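Local atomic coordinates of sialidase B (Streptococcus pneumoniae serotype 4, PDB entry 4XHX), a protein that cleaves terminal alpha-linked sialic acids from oligosaccharides, glycoproteins and glycolipids as a pneumococcal exo-sialidase of glycosyl hydrolase family 33. Residues Gly229-Lys234 and Leu276-Ile281; Asn204-Pro209 and Ile223-Gly228; Ser573-Arg578 and Tyr611-Ser616. The protein carries 1 engineered substitution. All coordinates share one frame; numbering follows the deposited sequence.

Contact 1: Gly229-Lys234 and Leu276-Ile281. With JKK (2-[(3-chlorobenzyl)amino]ethanesulfonic acid), chain B.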
loop_
_atom_site.group_PDB
_atom_site.type_symbol
_atom_site.label_atom_id
_atom_site.label_comp_id
_atom_site.label_asym_id
_atom_site.label_seq_id
_atom_site.Cartn_x
_atom_site.Cartn_y
_atom_site.Cartn_z
ATOM N N GLY A 229 -7.389 2.397 -8.612
ATOM C CA GLY A 229 -7.468 2.946 -7.269
ATOM C C GLY A 229 -6.850 1.974 -6.277
ATOM O O GLY A 229 -6.141 1.050 -6.682
ATOM N N THR A 230 -7.103 2.173 -4.986
ATOM C CA THR A 230 -6.496 1.329 -3.951
ATOM C C THR A 230 -7.356 0.109 -3.589
ATOM O O THR A 230 -7.025 -0.635 -2.653
ATOM C CB THR A 230 -6.183 2.131 -2.670
ATOM O OG1 THR A 230 -7.352 2.855 -2.267
ATOM C CG2 THR A 230 -5.055 3.122 -2.908
ATOM N N HIS A 231 -8.451 -0.093 -4.324
ATOM C CA HIS A 231 -9.371 -1.207 -4.066
ATOM C C HIS A 231 -8.663 -2.553 -4.137
ATOM O O HIS A 231 -7.872 -2.786 -5.064
ATOM C CB HIS A 231 -10.504 -1.225 -5.109
ATOM C CG HIS A 231 -11.404 -0.028 -5.065
ATOM N ND1 HIS A 231 -12.001 0.416 -3.904
ATOM C CD2 HIS A 231 -11.816 0.811 -6.046
ATOM C CE1 HIS A 231 -12.733 1.484 -4.170
ATOM N NE2 HIS A 231 -12.638 1.745 -5.461
ATOM N N ASP A 232 -8.948 -3.431 -3.173
ATOM C CA ASP A 232 -8.676 -4.877 -3.307
ATOM C C ASP A 232 -9.355 -5.392 -4.585
ATOM O O ASP A 232 -10.329 -4.796 -5.050
ATOM C CB ASP A 232 -9.298 -5.660 -2.132
ATOM C CG ASP A 232 -8.517 -5.539 -0.835
ATOM O OD1 ASP A 232 -7.458 -4.874 -0.802
ATOM O OD2 ASP A 232 -8.969 -6.139 0.156
ATOM N N SER A 233 -8.869 -6.498 -5.141
ATOM C CA SER A 233 -9.592 -7.181 -6.225
ATOM C C SER A 233 -11.094 -7.362 -5.886
ATOM O O SER A 233 -11.429 -7.542 -4.726
ATOM C CB SER A 233 -8.950 -8.541 -6.506
ATOM O OG SER A 233 -7.538 -8.414 -6.605
ATOM N N LYS A 234 -12.004 -7.322 -6.864
ATOM C CA LYS A 234 -11.729 -7.183 -8.301
ATOM C C LYS A 234 -11.163 -5.820 -8.709
ATOM O O LYS A 234 -11.645 -4.768 -8.290
ATOM C CB LYS A 234 -13.012 -7.477 -9.103
ATOM C CG LYS A 234 -14.081 -6.388 -8.993
ATOM C CD LYS A 234 -15.427 -6.822 -9.546
ATOM C CE LYS A 234 -16.492 -5.759 -9.233
ATOM N NZ LYS A 234 -17.835 -6.022 -9.844
ATOM N N LEU A 276 -18.468 8.576 -7.057
ATOM C CA LEU A 276 -17.687 7.709 -7.940
ATOM C C LEU A 276 -16.535 6.904 -7.310
ATOM O O LEU A 276 -15.907 6.088 -7.997
ATOM C CB LEU A 276 -17.123 8.542 -9.094
ATOM C CG LEU A 276 -18.129 9.037 -10.139
ATOM C CD1 LEU A 276 -17.465 10.067 -11.062
ATOM C CD2 LEU A 276 -18.702 7.880 -10.944
ATOM N N LYS A 277 -16.252 7.121 -6.030
ATOM C CA LYS A 277 -15.040 6.561 -5.444
ATOM C C LYS A 277 -15.068 5.041 -5.352
ATOM O O LYS A 277 -14.018 4.407 -5.376
ATOM C CB LYS A 277 -14.706 7.205 -4.090
ATOM C CG LYS A 277 -15.659 6.853 -2.962
ATOM C CD LYS A 277 -15.354 7.668 -1.702
ATOM C CE LYS A 277 -16.343 7.336 -0.600
ATOM N NZ LYS A 277 -16.167 8.149 0.636
ATOM N N ASN A 278 -16.256 4.443 -5.279
ATOM C CA ASN A 278 -16.329 2.982 -5.295
ATOM C C ASN A 278 -16.283 2.349 -6.693
ATOM O O ASN A 278 -16.423 1.133 -6.818
ATOM C CB ASN A 278 -17.534 2.458 -4.502
ATOM C CG ASN A 278 -17.401 2.702 -3.001
ATOM O OD1 ASN A 278 -16.301 2.961 -2.493
ATOM N ND2 ASN A 278 -18.527 2.609 -2.280
ATOM N N SER A 279 -16.087 3.160 -7.733
ATOM C CA SER A 279 -15.844 2.624 -9.075
ATOM C C SER A 279 -14.679 1.639 -9.048
ATOM O O SER A 279 -13.662 1.876 -8.411
ATOM C CB SER A 279 -15.535 3.732 -10.081
ATOM O OG SER A 279 -16.572 4.695 -10.136
ATOM N N GLN A 280 -14.838 0.537 -9.765
ATOM C CA GLN A 280 -13.926 -0.566 -9.644
ATOM C C GLN A 280 -13.769 -1.210 -11.009
ATOM O O GLN A 280 -14.757 -1.527 -11.665
ATOM C CB GLN A 280 -14.510 -1.564 -8.644
ATOM C CG GLN A 280 -13.495 -2.369 -7.885
ATOM C CD GLN A 280 -14.132 -3.315 -6.874
ATOM O OE1 GLN A 280 -15.357 -3.395 -6.768
ATOM N NE2 GLN A 280 -13.294 -4.031 -6.119
ATOM N N ILE A 281 -12.530 -1.381 -11.452
ATOM C CA ILE A 281 -12.273 -2.165 -12.660
ATOM C C ILE A 281 -12.807 -3.582 -12.444
ATOM O O ILE A 281 -12.376 -4.304 -11.528
ATOM C CB ILE A 281 -10.779 -2.191 -13.027
ATOM C CG1 ILE A 281 -10.276 -0.771 -13.323
ATOM C CG2 ILE A 281 -10.543 -3.099 -14.238
ATOM C CD1 ILE A 281 -8.812 -0.705 -13.676
HETATM C CAE JKK B . -7.149 -11.566 -1.114
HETATM C CAF JKK B . -8.117 -11.108 -2.069
HETATM C CAG JKK B . -7.137 -10.999 0.178
HETATM C CAH JKK B . -9.038 -9.548 -0.449
HETATM C CAI JKK B . -7.695 -7.312 3.095
HETATM C CAJ JKK B . -7.225 -5.876 3.059
HETATM C CAK JKK B . -8.072 -9.367 1.895
HETATM C CAM JKK B . -9.045 -10.111 -1.738
HETATM C CAN JKK B . -8.079 -10.008 0.516
HETATM N NAL JKK B . -7.540 -8.020 1.855
HETATM O OAA JKK B . -7.940 -5.267 5.620
HETATM O OAB JKK B . -9.385 -4.517 3.793
HETATM O OAC JKK B . -7.295 -3.413 4.164
HETATM S SAO JKK B . -7.990 -4.699 4.211
HETATM CL CL JKK B . -10.217 -9.564 -2.908
HETATM O O HOH W 1 -13.840 -6.195 -3.482
#
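H231 points its imidazole at the backbone of the 276-281 loop, and NE2 donates to K277 O at 3.0 Å. The acceptor lies 9° out of the ring plane, an edge-on but bent bond. S279 O also stands at this ring edge, 3.1 Å from H231 NE2. With CG anti to its carbonyl carbon (chi1 -64°), the ring reaches the 276-281 loop, where Q280 CG packs against CD2 with the imidazole and amide planes 56° apart. Q280 in turn reaches back, its chain extended, and NE2 gives a weak bond to D232 O (3.2 Å). The same nitrogen is 2.8 Å from K234 O, while the K234 side chain crosses that of Q280 at about a right angle, K234 CE lying 3.6 Å from Q280 OE1. The two segments are connecting loops at the active-site end of the sialidase beta-propeller: 229-234 follows strand 219-226, and the loop 276-281 precedes strand 286-294. Beyond this first shell, S279 N and OG both donate to L276 O, closing a type I turn that presents the K277 carbonyl; H642 NE2 is a further partner of K277 O. D232, the proton acceptor by similarity, turns its CB away from 276-281: OD2 accepts a hydrogen bond from JKK NAL (2.9 Å), and OD1 is salt-bridged to R226.

Contact 2: Asn204-Pro209 and Ile223-Gly228; sequences NYFRIP and IDARYG. With JKK (2-[(3-chlorobenzyl)amino]ethanesulfonic acid), chain B.
I223 CD1 packs on F206 CB at 3.7 Å and also touches the P209 ring, while F206 CE1 rests against A225 CB. F206 and A225 form a non-hydrogen-bonded pair and share one face of the sheet; Y205, R207, D224 and R226 project from the other. These are neighbouring strands of an antiparallel beta hairpin, 205-213 with 219-226, in the four-stranded sheet of one propeller blade. R207 and D224 make a hydrogen-bonded pair, with D224 N to R207 O 2.9 Å. Y205 and R226 are paired likewise, though the bond from Y205 N to R226 O is weak. On the polar face R226 grips D224 side-on: NE uses the anti lone pair of OD2, while NH2, at 2.7 Å, meets the same oxygen from above the carboxylate plane. R207 CB lies over one face of this guanidinium, 3.7 Å above the plane and toward the rim, and I208 CG1 comes within 3.3 Å of R226 NH2. Bent at chi3 (62°), R207 carries its own guanidinium to the JKK sulfonate, where NH1 (3.1 Å) and NH2 (3.0 Å) converge in plane on OAC. R207, a substrate-binding arginine by similarity, is salt-bridged through NE to E631.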
loop_
_atom_site.group_PDB
_atom_site.type_symbol
_atom_site.label_atom_id
_atom_site.label_comp_id
_atom_site.label_asym_id
_atom_site.label_seq_id
_atom_site.Cartn_x
_atom_site.Cartn_y
_atom_site.Cartn_z
ATOM N N ASN A 204 -0.721 3.969 -10.371
ATOM C CA ASN A 204 -0.774 5.210 -9.616
ATOM C C ASN A 204 -0.899 4.952 -8.118
ATOM O O ASN A 204 -0.706 5.866 -7.307
ATOM C CB ASN A 204 -1.930 6.087 -10.105
ATOM C CG ASN A 204 -1.713 7.549 -9.800
ATOM O OD1 ASN A 204 -0.580 7.987 -9.612
ATOM N ND2 ASN A 204 -2.796 8.319 -9.755
ATOM N N TYR A 205 -1.205 3.698 -7.769
ATOM C CA TYR A 205 -1.448 3.293 -6.374
ATOM C C TYR A 205 -0.692 2.023 -5.993
ATOM O O TYR A 205 -0.401 1.190 -6.847
ATOM C CB TYR A 205 -2.949 3.099 -6.145
ATOM C CG TYR A 205 -3.722 4.268 -6.689
ATOM C CD1 TYR A 205 -3.751 5.469 -6.002
ATOM C CD2 TYR A 205 -4.341 4.202 -7.937
ATOM C CE1 TYR A 205 -4.422 6.572 -6.509
ATOM C CE2 TYR A 205 -5.019 5.298 -8.458
ATOM C CZ TYR A 205 -5.063 6.480 -7.736
ATOM O OH TYR A 205 -5.732 7.578 -8.242
ATOM N N PHE A 206 -0.370 1.890 -4.710
ATOM C CA PHE A 206 0.314 0.709 -4.206
ATOM C C PHE A 206 -0.214 0.346 -2.825
ATOM O O PHE A 206 -0.589 1.223 -2.027
ATOM C CB PHE A 206 1.834 0.937 -4.139
ATOM C CG PHE A 206 2.444 1.321 -5.454
ATOM C CD1 PHE A 206 2.877 0.348 -6.342
ATOM C CD2 PHE A 206 2.562 2.656 -5.809
ATOM C CE1 PHE A 206 3.428 0.695 -7.568
ATOM C CE2 PHE A 206 3.104 3.021 -7.040
ATOM C CZ PHE A 206 3.548 2.036 -7.915
ATOM N N ARG A 207 -0.259 -0.952 -2.553
ATOM C CA ARG A 207 -0.588 -1.446 -1.221
ATOM C C ARG A 207 0.158 -2.747 -0.970
ATOM O O ARG A 207 0.729 -3.328 -1.892
ATOM C CB ARG A 207 -2.094 -1.692 -1.083
ATOM C CG ARG A 207 -2.910 -0.461 -0.730
ATOM C CD ARG A 207 -4.191 -0.875 0.024
ATOM N NE ARG A 207 -3.899 -1.556 1.289
ATOM C CZ ARG A 207 -4.834 -2.126 2.053
ATOM N NH1 ARG A 207 -6.108 -2.096 1.669
ATOM N NH2 ARG A 207 -4.504 -2.726 3.194
ATOM N N ILE A 208 0.108 -3.213 0.274
ATOM C CA ILE A 208 0.628 -4.524 0.643
ATOM C C ILE A 208 2.159 -4.660 0.416
ATOM O O ILE A 208 2.601 -5.529 -0.321
ATOM C CB ILE A 208 -0.149 -5.670 -0.101
ATOM C CG1 ILE A 208 -1.656 -5.339 -0.288
ATOM C CG2 ILE A 208 0.012 -6.979 0.620
ATOM C CD1 ILE A 208 -2.449 -5.090 0.999
ATOM N N PRO A 209 2.968 -3.787 1.055
ATOM C CA PRO A 209 4.427 -3.882 0.915
ATOM C C PRO A 209 4.991 -5.130 1.580
ATOM O O PRO A 209 4.436 -5.593 2.592
ATOM C CB PRO A 209 4.923 -2.662 1.695
ATOM C CG PRO A 209 3.851 -2.418 2.733
ATOM C CD PRO A 209 2.583 -2.680 1.954
ATOM N N ILE A 223 5.215 -5.809 -3.737
ATOM C CA ILE A 223 4.095 -4.930 -3.453
ATOM C C ILE A 223 2.985 -5.202 -4.457
ATOM O O ILE A 223 3.245 -5.746 -5.536
ATOM C CB ILE A 223 4.548 -3.456 -3.576
ATOM C CG1 ILE A 223 3.503 -2.499 -2.981
ATOM C CG2 ILE A 223 4.852 -3.123 -5.033
ATOM C CD1 ILE A 223 4.086 -1.326 -2.226
ATOM N N ASP A 224 1.752 -4.860 -4.089
ATOM C CA ASP A 224 0.641 -4.784 -5.038
ATOM C C ASP A 224 0.804 -3.507 -5.857
ATOM O O ASP A 224 0.720 -2.414 -5.297
ATOM C CB ASP A 224 -0.703 -4.651 -4.290
ATOM C CG ASP A 224 -1.259 -5.978 -3.789
ATOM O OD1 ASP A 224 -0.490 -6.933 -3.506
ATOM O OD2 ASP A 224 -2.496 -6.061 -3.668
ATOM N N ALA A 225 1.018 -3.621 -7.166
ATOM C CA ALA A 225 0.885 -2.463 -8.046
ATOM C C ALA A 225 -0.586 -2.344 -8.456
ATOM O O ALA A 225 -1.066 -3.113 -9.277
ATOM C CB ALA A 225 1.782 -2.602 -9.269
ATOM N N ARG A 226 -1.313 -1.400 -7.861
ATOM C CA ARG A 226 -2.764 -1.359 -8.048
ATOM C C ARG A 226 -3.204 -0.219 -8.978
ATOM O O ARG A 226 -2.962 0.955 -8.714
ATOM C CB ARG A 226 -3.484 -1.278 -6.692
ATOM C CG ARG A 226 -3.103 -2.385 -5.711
ATOM C CD ARG A 226 -4.050 -2.417 -4.520
ATOM N NE ARG A 226 -3.895 -3.644 -3.739
ATOM C CZ ARG A 226 -4.694 -4.008 -2.735
ATOM N NH1 ARG A 226 -5.733 -3.246 -2.376
ATOM N NH2 ARG A 226 -4.466 -5.147 -2.098
ATOM N N TYR A 227 -3.865 -0.585 -10.064
ATOM C CA TYR A 227 -4.187 0.364 -11.118
ATOM C C TYR A 227 -5.554 1.024 -10.923
ATOM O O TYR A 227 -5.700 2.229 -11.143
ATOM C CB TYR A 227 -4.070 -0.314 -12.492
ATOM C CG TYR A 227 -2.661 -0.803 -12.755
ATOM C CD1 TYR A 227 -2.202 -1.986 -12.179
ATOM C CD2 TYR A 227 -1.776 -0.058 -13.527
ATOM C CE1 TYR A 227 -0.914 -2.418 -12.373
ATOM C CE2 TYR A 227 -0.472 -0.495 -13.751
ATOM C CZ TYR A 227 -0.050 -1.674 -13.163
ATOM O OH TYR A 227 1.229 -2.128 -13.354
ATOM N N GLY A 228 -6.544 0.239 -10.501
ATOM C CA GLY A 228 -7.895 0.760 -10.336
ATOM C C GLY A 228 -8.129 1.344 -8.955
ATOM O O GLY A 228 -8.975 0.860 -8.213
HETATM C CAE JKK B . -7.149 -11.566 -1.114
HETATM C CAF JKK B . -8.117 -11.108 -2.069
HETATM C CAG JKK B . -7.137 -10.999 0.178
HETATM C CAH JKK B . -9.038 -9.548 -0.449
HETATM C CAI JKK B . -7.695 -7.312 3.095
HETATM C CAJ JKK B . -7.225 -5.876 3.059
HETATM C CAK JKK B . -8.072 -9.367 1.895
HETATM C CAM JKK B . -9.045 -10.111 -1.738
HETATM C CAN JKK B . -8.079 -10.008 0.516
HETATM N NAL JKK B . -7.540 -8.020 1.855
HETATM O OAA JKK B . -7.940 -5.267 5.620
HETATM O OAB JKK B . -9.385 -4.517 3.793
HETATM O OAC JKK B . -7.295 -3.413 4.164
HETATM S SAO JKK B . -7.990 -4.699 4.211
HETATM CL CL JKK B . -10.217 -9.564 -2.908
HETATM O O HOH W 2 -3.485 3.418 -12.022
#

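Contact 3: Ser573-Arg578 and Tyr611-Ser616; sequences STPNSR and YGYAYS. With JKK (2-[(3-chlorobenzyl)amino]ethanesulfonic acid), chain B.
S573 OG is held by two hydroxyls of the 611-616 segment. Y613 OH donates to it at 2.7 Å, and S616 OG is hydrogen-bonded to it at the same distance. The serine oxygen lies in the plane of the Y613 ring, at its edge. Y613 sends its ring toward strand 569-575 with CG anti to the backbone N (chi1 -167°), which brings the phenol to S573 and sets the ring beside P575. The P575 and Y613 side chains cross at about a right angle, P575 CD being 4.2 Å from Y613 CD2, and P575 CB closes on Y613 O at 3.4 Å. Strand 569-575 belongs to a four-stranded antiparallel propeller sheet, and the contact ties it to the run that enters strand 616-620 of the propeller. F630 stacks with the Y613 ring, and S616 OG has a further partner in S556 OG, which extends the buried hydroxyl chain. Y615, the nucleophile by similarity, turns its CB away from 573-578, and its OH lies 3.2 Å from JKK CAJ. E503 is hydrogen-bonded to that hydroxyl, and E631 accepts from Y615 N.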
loop_
_atom_site.group_PDB
_atom_site.type_symbol
_atom_site.label_atom_id
_atom_site.label_comp_id
_atom_site.label_asym_id
_atom_site.label_seq_id
_atom_site.Cartn_x
_atom_site.Cartn_y
_atom_site.Cartn_z
ATOM N N SER A 573 5.774 -4.839 13.984
ATOM C CA SER A 573 5.302 -3.613 13.356
ATOM C C SER A 573 3.786 -3.695 13.176
ATOM O O SER A 573 3.265 -4.654 12.589
ATOM C CB SER A 573 5.957 -3.410 11.991
ATOM O OG SER A 573 5.362 -2.317 11.314
ATOM N N THR A 574 3.089 -2.688 13.686
ATOM C CA THR A 574 1.645 -2.682 13.672
ATOM C C THR A 574 1.154 -1.288 14.022
ATOM O O THR A 574 1.845 -0.545 14.727
ATOM C CB THR A 574 1.088 -3.695 14.708
ATOM O OG1 THR A 574 -0.334 -3.594 14.776
ATOM C CG2 THR A 574 1.663 -3.430 16.093
ATOM N N PRO A 575 -0.045 -0.918 13.532
ATOM C CA PRO A 575 -0.639 0.255 14.170
ATOM C C PRO A 575 -0.944 -0.076 15.640
ATOM O O PRO A 575 -1.133 -1.246 15.969
ATOM C CB PRO A 575 -1.934 0.470 13.367
ATOM C CG PRO A 575 -2.282 -0.900 12.833
ATOM C CD PRO A 575 -0.934 -1.530 12.528
ATOM N N ASN A 576 -0.956 0.922 16.514
ATOM C CA ASN A 576 -1.391 0.694 17.891
ATOM C C ASN A 576 -2.545 1.631 18.199
ATOM O O ASN A 576 -2.325 2.775 18.605
ATOM C CB ASN A 576 -0.249 0.910 18.894
ATOM C CG ASN A 576 -0.579 0.364 20.289
ATOM O OD1 ASN A 576 -1.730 0.023 20.590
ATOM N ND2 ASN A 576 0.434 0.265 21.133
ATOM N N SER A 577 -3.764 1.143 17.984
ATOM C CA SER A 577 -4.966 1.975 18.091
ATOM C C SER A 577 -6.226 1.112 18.044
ATOM O O SER A 577 -6.301 0.134 17.290
ATOM C CB SER A 577 -5.003 3.013 16.959
ATOM O OG SER A 577 -6.182 3.796 16.998
ATOM N N ARG A 578 -7.223 1.472 18.844
ATOM C CA ARG A 578 -8.481 0.735 18.811
ATOM C C ARG A 578 -9.499 1.453 17.925
ATOM O O ARG A 578 -10.620 0.975 17.753
ATOM C CB ARG A 578 -9.039 0.542 20.224
ATOM C CG ARG A 578 -9.589 1.814 20.861
ATOM C CD ARG A 578 -10.368 1.513 22.156
ATOM N NE ARG A 578 -11.521 0.637 21.925
ATOM C CZ ARG A 578 -12.787 1.050 21.868
ATOM N NH1 ARG A 578 -13.086 2.342 22.037
ATOM N NH2 ARG A 578 -13.757 0.164 21.651
ATOM N N TYR A 611 -1.585 10.029 13.163
ATOM C CA TYR A 611 -1.210 9.895 11.748
ATOM C C TYR A 611 -1.275 8.447 11.291
ATOM O O TYR A 611 -0.960 7.538 12.053
ATOM C CB TYR A 611 0.193 10.465 11.481
ATOM C CG TYR A 611 0.221 11.980 11.370
ATOM C CD1 TYR A 611 -0.797 12.757 11.916
ATOM C CD2 TYR A 611 1.265 12.634 10.711
ATOM C CE1 TYR A 611 -0.781 14.162 11.816
ATOM C CE2 TYR A 611 1.293 14.024 10.606
ATOM C CZ TYR A 611 0.264 14.782 11.158
ATOM O OH TYR A 611 0.275 16.156 11.062
ATOM N N GLY A 612 -1.657 8.248 10.033
ATOM C CA GLY A 612 -1.944 6.927 9.502
ATOM C C GLY A 612 -0.804 5.927 9.405
ATOM O O GLY A 612 0.364 6.261 9.096
ATOM N N TYR A 613 -1.161 4.676 9.669
ATOM C CA TYR A 613 -0.220 3.579 9.577
ATOM C C TYR A 613 -1.031 2.323 9.449
ATOM O O TYR A 613 -1.869 2.035 10.306
ATOM C CB TYR A 613 0.629 3.514 10.848
ATOM C CG TYR A 613 1.847 2.625 10.751
ATOM C CD1 TYR A 613 3.064 3.138 10.312
ATOM C CD2 TYR A 613 1.796 1.283 11.139
ATOM C CE1 TYR A 613 4.207 2.339 10.234
ATOM C CE2 TYR A 613 2.933 0.469 11.073
ATOM C CZ TYR A 613 4.143 1.014 10.614
ATOM O OH TYR A 613 5.286 0.248 10.536
ATOM N N ALA A 614 -0.805 1.578 8.374
ATOM C CA ALA A 614 -1.584 0.373 8.139
ATOM C C ALA A 614 -0.688 -0.853 7.903
ATOM O O ALA A 614 0.114 -1.218 8.780
ATOM C CB ALA A 614 -2.592 0.591 7.009
ATOM N N TYR A 615 -0.809 -1.491 6.743
ATOM C CA TYR A 615 0.021 -2.666 6.458
ATOM C C TYR A 615 1.482 -2.253 6.449
ATOM O O TYR A 615 1.803 -1.127 6.067
ATOM C CB TYR A 615 -0.332 -3.281 5.118
ATOM C CG TYR A 615 -1.544 -4.186 5.129
ATOM C CD1 TYR A 615 -2.711 -3.812 5.784
ATOM C CD2 TYR A 615 -1.536 -5.395 4.452
ATOM C CE1 TYR A 615 -3.839 -4.620 5.774
ATOM C CE2 TYR A 615 -2.661 -6.222 4.438
ATOM C CZ TYR A 615 -3.813 -5.823 5.104
ATOM O OH TYR A 615 -4.946 -6.619 5.113
ATOM N N SER A 616 2.372 -3.158 6.856
ATOM C CA SER A 616 3.776 -2.794 6.979
ATOM C C SER A 616 4.692 -3.967 6.665
ATOM O O SER A 616 4.292 -5.124 6.776
ATOM C CB SER A 616 4.062 -2.273 8.387
ATOM O OG SER A 616 3.850 -3.299 9.344
HETATM C CAE JKK B . -7.149 -11.566 -1.114
HETATM C CAF JKK B . -8.117 -11.108 -2.069
HETATM C CAG JKK B . -7.137 -10.999 0.178
HETATM C CAH JKK B . -9.038 -9.548 -0.449
HETATM C CAI JKK B . -7.695 -7.312 3.095
HETATM C CAJ JKK B . -7.225 -5.876 3.059
HETATM C CAK JKK B . -8.072 -9.367 1.895
HETATM C CAM JKK B . -9.045 -10.111 -1.738
HETATM C CAN JKK B . -8.079 -10.008 0.516
HETATM N NAL JKK B . -7.540 -8.020 1.855
HETATM O OAA JKK B . -7.940 -5.267 5.620
HETATM O OAB JKK B . -9.385 -4.517 3.793
HETATM O OAC JKK B . -7.295 -3.413 4.164
HETATM S SAO JKK B . -7.990 -4.699 4.211
HETATM CL CL JKK B . -10.217 -9.564 -2.908
#

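All three contacts touch JKK in the active site, each from a different part of the chain. Contacts 1 and 2 have centres 12 Å apart and are coupled by the salt bridge between D232 OD1 and R226 NH1 (2.8 Å); in addition, G229 CA packs on Y205 CD2 at 3.4 Å. Contact 3, centred 18 Å from contact 2, meets it through Y615: R207 NH2 approaches Y615 CE1 at 3.3 Å in a cation-pi contact, and I208 CD1 reaches Y615 CD2 at 3.6 Å. Contacts 1 and 3 do not touch, their nearest atoms lying about 6 Å apart, but JKK bridges them. R519 and R581 join R207 in binding the ligand, completing the arginine triad characteristic of sialidases.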